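Local coordinates for protein LRIM1 (PDB 3O53), which regulates complement-like immunity in the mosquito Anopheles gambiae as a heterodimer with APL1C, here represented by its leucine-rich repeat domain, at residues L85-N89 with N90-E94; L104-N108 with N109-R113. All blocks are in the same frame, centred on the assembly; numbering follows the deposited sequence.

Contact 1: residues L85-N89 with N90-E94; sequences LDLNN and NYVQE. With NAG (2-acetamido-2-deoxy-beta-D-glucopyranose), chain C.
L87 and N90 are set for this contact by their first torsions. N90 has CG opposite its carbonyl carbon and beside its backbone N (chi1 -81°), which brings the amide back toward the L87 carbonyl; L87 has CG between N and C (chi1 63°), which sends CD1 toward V92. N90 ND2 then gives a nearly straight hydrogen bond to L87 O at 3.0 Å. The oxygen lies in the plane of the N90 amide, whereas the nitrogen stands above the L87 carbonyl plane and off its lone pairs. The amide has partners in the preceding coil too: OD1 accepts from L70 N and ND2 donates to L65 O. This is the asparagine ladder of a leucine-rich repeat solenoid; LDLNNNYV fits the LxLxxNxL pattern of the repeat, with L87 and V92 facing the core. There CD1 of L87 meets CG2 of V92 at 3.5 Å, the two side chains crossing at about a right angle, and L74 packs against both. Ahead of the turn, D86 uses its two carboxylate oxygens differently. D86 OD1 accepts from N88 N at 2.8 Å, met nearly along the C-O axis, which makes an Asx turn. D86 OD2 accepts a hydrogen bond from N2 of the GlcNAc at 2.9 Å. In the turn, N88 OD1 accepts from A107 N and N89 OD1 from N108 ND2, both in the following coil.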
ATOM      1  N   LEU A  85      -1.216  16.418   3.053  1.00 35.35           N
ATOM      2  CA  LEU A  85      -1.050  16.802   1.664  1.00 34.78           C
ATOM      3  C   LEU A  85      -1.893  15.881   0.816  1.00 32.99           C
ATOM      4  O   LEU A  85      -1.764  14.669   0.909  1.00 33.17           O
ATOM      5  CB  LEU A  85       0.419  16.669   1.254  1.00 29.39           C
ATOM      6  CG  LEU A  85       0.729  16.954  -0.214  1.00 31.76           C
ATOM      7  CD1 LEU A  85       0.414  18.409  -0.559  1.00 34.84           C
ATOM      8  CD2 LEU A  85       2.189  16.640  -0.505  1.00 32.16           C
ATOM      9  N   ASP A  86      -2.750  16.448  -0.020  1.00 30.53           N
ATOM     10  CA  ASP A  86      -3.547  15.643  -0.934  1.00 34.01           C
ATOM     11  C   ASP A  86      -3.289  16.074  -2.378  1.00 41.97           C
ATOM     12  O   ASP A  86      -3.649  17.176  -2.774  1.00 40.93           O
ATOM     13  CB  ASP A  86      -5.030  15.786  -0.591  1.00 36.83           C
ATOM     14  CG  ASP A  86      -5.927  14.901  -1.452  1.00 48.31           C
ATOM     15  OD1 ASP A  86      -5.485  14.434  -2.523  1.00 43.84           O
ATOM     16  OD2 ASP A  86      -7.090  14.678  -1.061  1.00 51.20           O
ATOM     17  N   LEU A  87      -2.647  15.218  -3.165  1.00 36.91           N
ATOM     18  CA  LEU A  87      -2.477  15.493  -4.588  1.00 39.42           C
ATOM     19  C   LEU A  87      -3.082  14.380  -5.435  1.00 39.60           C
ATOM     20  O   LEU A  87      -2.646  14.144  -6.557  1.00 31.90           O
ATOM     21  CB  LEU A  87      -1.006  15.674  -4.946  1.00 34.55           C
ATOM     22  CG  LEU A  87      -0.117  14.453  -4.735  1.00 35.71           C
ATOM     23  CD1 LEU A  87       0.951  14.358  -5.821  1.00 33.04           C
ATOM     24  CD2 LEU A  87       0.497  14.522  -3.348  1.00 35.14           C
ATOM     25  N   ASN A  88      -4.085  13.700  -4.888  1.00 36.87           N
ATOM     26  CA  ASN A  88      -4.844  12.706  -5.637  1.00 38.05           C
ATOM     27  C   ASN A  88      -5.204  13.247  -7.016  1.00 38.90           C
ATOM     28  O   ASN A  88      -5.593  14.409  -7.153  1.00 34.89           O
ATOM     29  CB  ASN A  88      -6.143  12.340  -4.905  1.00 34.74           C
ATOM     30  CG  ASN A  88      -5.921  11.430  -3.703  1.00 45.76           C
ATOM     31  OD1 ASN A  88      -4.837  10.889  -3.501  1.00 39.01           O
ATOM     32  ND2 ASN A  88      -6.969  11.255  -2.901  1.00 47.75           N
ATOM     33  N   ASN A  89      -5.093  12.387  -8.024  1.00 37.53           N
ATOM     34  CA  ASN A  89      -5.531  12.708  -9.378  1.00 38.60           C
ATOM     35  C   ASN A  89      -4.741  13.862  -9.981  1.00 42.58           C
ATOM     36  O   ASN A  89      -5.284  14.932 -10.269  1.00 45.72           O
ATOM     37  CB  ASN A  89      -7.031  12.992  -9.390  1.00 40.94           C
ATOM     38  CG  ASN A  89      -7.830  11.818  -8.877  1.00 46.70           C
ATOM     39  OD1 ASN A  89      -7.775  10.722  -9.440  1.00 44.51           O
ATOM     40  ND2 ASN A  89      -8.558  12.028  -7.790  1.00 52.19           N
ATOM     41  N   ASN A  90      -3.445  13.620 -10.147  1.00 35.10           N
ATOM     42  CA  ASN A  90      -2.567  14.500 -10.903  1.00 35.02           C
ATOM     43  C   ASN A  90      -1.652  13.619 -11.748  1.00 34.99           C
ATOM     44  O   ASN A  90      -1.968  12.456 -11.979  1.00 41.87           O
ATOM     45  CB  ASN A  90      -1.767  15.408  -9.969  1.00 38.64           C
ATOM     46  CG  ASN A  90      -2.569  16.599  -9.498  1.00 47.64           C
ATOM     47  OD1 ASN A  90      -2.691  17.599 -10.203  1.00 42.15           O
ATOM     48  ND2 ASN A  90      -3.128  16.496  -8.302  1.00 44.62           N
ATOM     49  N   TYR A  91      -0.528  14.162 -12.209  1.00 37.68           N
ATOM     50  CA  TYR A  91       0.402  13.391 -13.034  1.00 38.27           C
ATOM     51  C   TYR A  91       1.799  13.372 -12.452  1.00 39.21           C
ATOM     52  O   TYR A  91       2.772  13.172 -13.174  1.00 39.45           O
ATOM     53  CB  TYR A  91       0.468  13.962 -14.450  1.00 39.15           C
ATOM     54  CG  TYR A  91      -0.878  14.031 -15.133  1.00 51.06           C
ATOM     55  CD1 TYR A  91      -1.586  12.876 -15.429  1.00 51.85           C
ATOM     56  CD2 TYR A  91      -1.438  15.251 -15.478  1.00 55.66           C
ATOM     57  CE1 TYR A  91      -2.813  12.932 -16.049  1.00 57.50           C
ATOM     58  CE2 TYR A  91      -2.666  15.318 -16.100  1.00 63.94           C
ATOM     59  CZ  TYR A  91      -3.350  14.156 -16.383  1.00 60.18           C
ATOM     60  OH  TYR A  91      -4.573  14.222 -17.001  1.00 58.23           O
ATOM     61  N   VAL A  92       1.909  13.585 -11.150  1.00 32.67           N
ATOM     62  CA  VAL A  92       3.223  13.677 -10.520  1.00 32.80           C
ATOM     63  C   VAL A  92       4.038  12.398 -10.713  1.00 31.88           C
ATOM     64  O   VAL A  92       3.513  11.297 -10.597  1.00 29.08           O
ATOM     65  CB  VAL A  92       3.092  14.009  -9.014  1.00 35.10           C
ATOM     66  CG1 VAL A  92       4.449  13.986  -8.341  1.00 31.46           C
ATOM     67  CG2 VAL A  92       2.429  15.376  -8.843  1.00 37.37           C
ATOM     68  N   GLN A  93       5.326  12.561 -11.014  1.00 29.52           N
ATOM     69  CA  GLN A  93       6.242  11.437 -11.156  1.00 27.77           C
ATOM     70  C   GLN A  93       7.154  11.289  -9.943  1.00 30.47           C
ATOM     71  O   GLN A  93       7.444  10.175  -9.521  1.00 30.26           O
ATOM     72  CB  GLN A  93       7.085  11.600 -12.428  1.00 32.26           C
ATOM     73  CG  GLN A  93       6.246  11.666 -13.695  1.00 44.41           C
ATOM     74  CD  GLN A  93       7.088  11.755 -14.953  1.00 56.79           C
ATOM     75  OE1 GLN A  93       8.082  12.472 -14.993  1.00 45.21           O
ATOM     76  NE2 GLN A  93       6.687  11.028 -15.990  1.00 71.27           N
ATOM     77  N   GLU A  94       7.616  12.402  -9.379  1.00 28.04           N
ATOM     78  CA  GLU A  94       8.470  12.328  -8.200  1.00 29.53           C
ATOM     79  C   GLU A  94       7.984  13.298  -7.139  1.00 29.09           C
ATOM     80  O   GLU A  94       7.729  14.462  -7.413  1.00 29.05           O
ATOM     81  CB  GLU A  94       9.934  12.615  -8.565  1.00 35.55           C
ATOM     82  CG  GLU A  94      10.459  11.739  -9.690  1.00 47.93           C
ATOM     83  CD  GLU A  94      11.952  11.915  -9.908  1.00 61.89           C
ATOM     84  OE1 GLU A  94      12.680  12.102  -8.910  1.00 58.24           O
ATOM     85  OE2 GLU A  94      12.393  11.871 -11.076  1.00 73.85           O
TER
HETATM   86  C1  NAG C   1      -9.238  17.706  -1.352  1.00 40.37           C
HETATM   87  C2  NAG C   1      -9.853  16.958  -0.182  1.00 40.52           C
HETATM   88  C3  NAG C   1     -10.768  15.858  -0.700  1.00 49.25           C
HETATM   89  C4  NAG C   1     -11.755  16.408  -1.719  1.00 54.83           C
HETATM   90  C5  NAG C   1     -11.038  17.188  -2.808  1.00 48.97           C
HETATM   91  C6  NAG C   1     -12.048  17.826  -3.754  1.00 51.25           C
HETATM   92  C7  NAG C   1      -8.555  16.628   1.856  1.00 42.63           C
HETATM   93  C8  NAG C   1      -7.408  15.875   2.450  1.00 34.65           C
HETATM   94  N2  NAG C   1      -8.802  16.340   0.585  1.00 37.24           N
HETATM   95  O3  NAG C   1     -11.418  15.254   0.389  1.00 42.04           O
HETATM   96  O4  NAG C   1     -12.426  15.329  -2.308  1.00 62.23           O
HETATM   97  O5  NAG C   1     -10.233  18.191  -2.225  1.00 46.80           O
HETATM   98  O6  NAG C   1     -12.829  18.752  -3.028  1.00 48.13           O
HETATM   99  O7  NAG C   1      -9.199  17.444   2.521  1.00 48.28           O

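Contact 2: residues L104-N108 with N109-R113; sequences LHAAN and NNISR
I111 reaches back across the turn to A106, closing the apolar side of another leucine-rich repeat coil just where strand 103-105 gives way to the loop. The polar side is carried by N109, the asparagine-ladder residue, and its side chain can be followed outward. CB simply leaves the backbone beside the N108 peptide. With CG beside the backbone N (chi1 -83°), the amide carbon stays near that same peptide, N109 CG being 3.6 Å from N108 O. At the tip the amide splits its work. N109 ND2 lies 3.1 Å from A107 O, a weak hydrogen bond bent to 126°. Its amide also grips the preceding coil at both ends, ND2 donating to L87 O and OD1 accepting from V92 N, so N109 ties two successive turns together through a buried group. The following coil answers in kind: N130 ND2 donates to A106 O, N130 OD1 accepts from I111 N, and N129 ND2 donates to N108 OD1. Away from the amides, I111 packs through its methyl. It places CG1 beside its backbone N (chi1 -73°) and extends it to CD1, back over the residue that follows the strand. That terminal methyl, I111 CD1, sits 3.8 Å from A106 CB and equally far from A106 O.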
ATOM      1  N   LEU A 104      -0.579  11.493   3.710  1.00 28.79           N
ATOM      2  CA  LEU A 104      -0.165  11.785   2.342  1.00 27.57           C
ATOM      3  C   LEU A 104      -1.098  11.055   1.383  1.00 32.34           C
ATOM      4  O   LEU A 104      -1.055   9.833   1.265  1.00 32.54           O
ATOM      5  CB  LEU A 104       1.278  11.325   2.126  1.00 27.61           C
ATOM      6  CG  LEU A 104       1.901  11.611   0.760  1.00 32.73           C
ATOM      7  CD1 LEU A 104       1.876  13.096   0.501  1.00 33.08           C
ATOM      8  CD2 LEU A 104       3.333  11.075   0.680  1.00 32.20           C
ATOM      9  N   HIS A 105      -1.964  11.813   0.730  1.00 28.23           N
ATOM     10  CA  HIS A 105      -2.864  11.271  -0.269  1.00 34.18           C
ATOM     11  C   HIS A 105      -2.286  11.569  -1.632  1.00 34.71           C
ATOM     12  O   HIS A 105      -2.200  12.724  -2.028  1.00 35.91           O
ATOM     13  CB  HIS A 105      -4.233  11.935  -0.158  1.00 38.33           C
ATOM     14  CG  HIS A 105      -5.040  11.453   1.003  1.00 41.09           C
ATOM     15  ND1 HIS A 105      -5.693  10.239   0.999  1.00 43.60           N
ATOM     16  CD2 HIS A 105      -5.299  12.018   2.205  1.00 42.35           C
ATOM     17  CE1 HIS A 105      -6.319  10.078   2.151  1.00 45.44           C
ATOM     18  NE2 HIS A 105      -6.096  11.141   2.900  1.00 44.55           N
ATOM     19  N   ALA A 106      -1.890  10.537  -2.359  1.00 35.18           N
ATOM     20  CA  ALA A 106      -1.268  10.753  -3.661  1.00 37.30           C
ATOM     21  C   ALA A 106      -1.595   9.610  -4.609  1.00 36.75           C
ATOM     22  O   ALA A 106      -0.743   9.151  -5.362  1.00 32.36           O
ATOM     23  CB  ALA A 106       0.237  10.919  -3.513  1.00 29.76           C
ATOM     24  N   ALA A 107      -2.841   9.159  -4.560  1.00 29.97           N
ATOM     25  CA  ALA A 107      -3.318   8.118  -5.452  1.00 30.99           C
ATOM     26  C   ALA A 107      -3.518   8.693  -6.848  1.00 30.91           C
ATOM     27  O   ALA A 107      -3.733   9.897  -7.010  1.00 28.29           O
ATOM     28  CB  ALA A 107      -4.646   7.528  -4.913  1.00 25.39           C
ATOM     29  N   ASN A 108      -3.450   7.830  -7.854  1.00 28.91           N
ATOM     30  CA  ASN A 108      -3.784   8.222  -9.218  1.00 33.71           C
ATOM     31  C   ASN A 108      -2.863   9.301  -9.756  1.00 33.89           C
ATOM     32  O   ASN A 108      -3.308  10.309 -10.301  1.00 33.61           O
ATOM     33  CB  ASN A 108      -5.243   8.676  -9.290  1.00 33.42           C
ATOM     34  CG  ASN A 108      -6.185   7.639  -8.725  1.00 38.56           C
ATOM     35  OD1 ASN A 108      -5.864   6.453  -8.698  1.00 40.03           O
ATOM     36  ND2 ASN A 108      -7.345   8.071  -8.265  1.00 43.98           N
ATOM     37  N   ASN A 109      -1.566   9.074  -9.599  1.00 30.06           N
ATOM     38  CA  ASN A 109      -0.565   9.911 -10.234  1.00 28.98           C
ATOM     39  C   ASN A 109       0.328   9.051 -11.140  1.00 27.03           C
ATOM     40  O   ASN A 109      -0.090   7.977 -11.555  1.00 28.99           O
ATOM     41  CB  ASN A 109       0.235  10.664  -9.171  1.00 27.99           C
ATOM     42  CG  ASN A 109      -0.478  11.919  -8.701  1.00 34.70           C
ATOM     43  OD1 ASN A 109      -0.207  13.008  -9.194  1.00 32.45           O
ATOM     44  ND2 ASN A 109      -1.395  11.772  -7.749  1.00 31.77           N
ATOM     45  N   ASN A 110       1.523   9.542 -11.475  1.00 29.43           N
ATOM     46  CA  ASN A 110       2.520   8.762 -12.224  1.00 32.91           C
ATOM     47  C   ASN A 110       3.726   8.430 -11.339  1.00 32.27           C
ATOM     48  O   ASN A 110       4.844   8.293 -11.838  1.00 28.13           O
ATOM     49  CB  ASN A 110       3.072   9.556 -13.423  1.00 34.69           C
ATOM     50  CG  ASN A 110       2.021   9.900 -14.460  1.00 48.01           C
ATOM     51  OD1 ASN A 110       0.824   9.701 -14.248  1.00 47.60           O
ATOM     52  ND2 ASN A 110       2.479  10.439 -15.599  1.00 63.90           N
ATOM     53  N   ILE A 111       3.510   8.316 -10.034  1.00 28.11           N
ATOM     54  CA  ILE A 111       4.622   8.367  -9.088  1.00 29.57           C
ATOM     55  C   ILE A 111       5.529   7.144  -9.142  1.00 30.79           C
ATOM     56  O   ILE A 111       5.068   6.010  -9.059  1.00 27.55           O
ATOM     57  CB  ILE A 111       4.120   8.573  -7.643  1.00 30.10           C
ATOM     58  CG1 ILE A 111       3.630  10.013  -7.456  1.00 37.31           C
ATOM     59  CG2 ILE A 111       5.227   8.244  -6.635  1.00 21.83           C
ATOM     60  CD1 ILE A 111       2.798  10.219  -6.194  1.00 31.27           C
ATOM     61  N   SER A 112       6.828   7.390  -9.298  1.00 27.31           N
ATOM     62  CA  SER A 112       7.824   6.339  -9.218  1.00 24.42           C
ATOM     63  C   SER A 112       8.836   6.603  -8.099  1.00 24.38           C
ATOM     64  O   SER A 112       9.668   5.746  -7.820  1.00 25.24           O
ATOM     65  CB  SER A 112       8.557   6.155 -10.565  1.00 27.86           C
ATOM     66  OG  SER A 112       9.236   7.344 -10.943  1.00 29.36           O
ATOM     67  N   ARG A 113       8.762   7.771  -7.451  1.00 25.31           N
ATOM     68  CA  ARG A 113       9.667   8.092  -6.341  1.00 26.18           C
ATOM     69  C   ARG A 113       8.944   8.937  -5.284  1.00 27.41           C
ATOM     70  O   ARG A 113       8.292   9.927  -5.610  1.00 25.97           O
ATOM     71  CB  ARG A 113      10.921   8.874  -6.817  1.00 26.46           C
ATOM     72  CG  ARG A 113      11.692   8.264  -7.989  1.00 27.57           C
ATOM     73  CD  ARG A 113      12.657   7.144  -7.580  1.00 40.21           C
ATOM     74  NE  ARG A 113      12.385   5.940  -8.364  1.00 57.87           N
ATOM     75  CZ  ARG A 113      13.129   5.461  -9.353  1.00 52.74           C
ATOM     76  NH1 ARG A 113      14.266   6.036  -9.722  1.00 41.02           N
ATOM     77  NH2 ARG A 113      12.731   4.361  -9.966  1.00 69.15           N
TER

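In the fold
Contacts 1 and 2 occupy equivalent positions in adjacent coils of the solenoid, their centres about 5 Å apart. On the strand side, where 84-86 and 103-105 are parallel neighbours, L87 N probably hydrogen-bonds to H105 O at 2.8 Å. Past the turns a second probable bond, again 2.8 Å, joins V92 O to N110 N. Between these rungs the N109 amide oxygen lies against the side chain of N90, with N109 OD1 3.0 Å from N90 CB. The coil of contact 1 also meets the glycan carried by N64 of the preceding coil; contact 2 lies one coil further on.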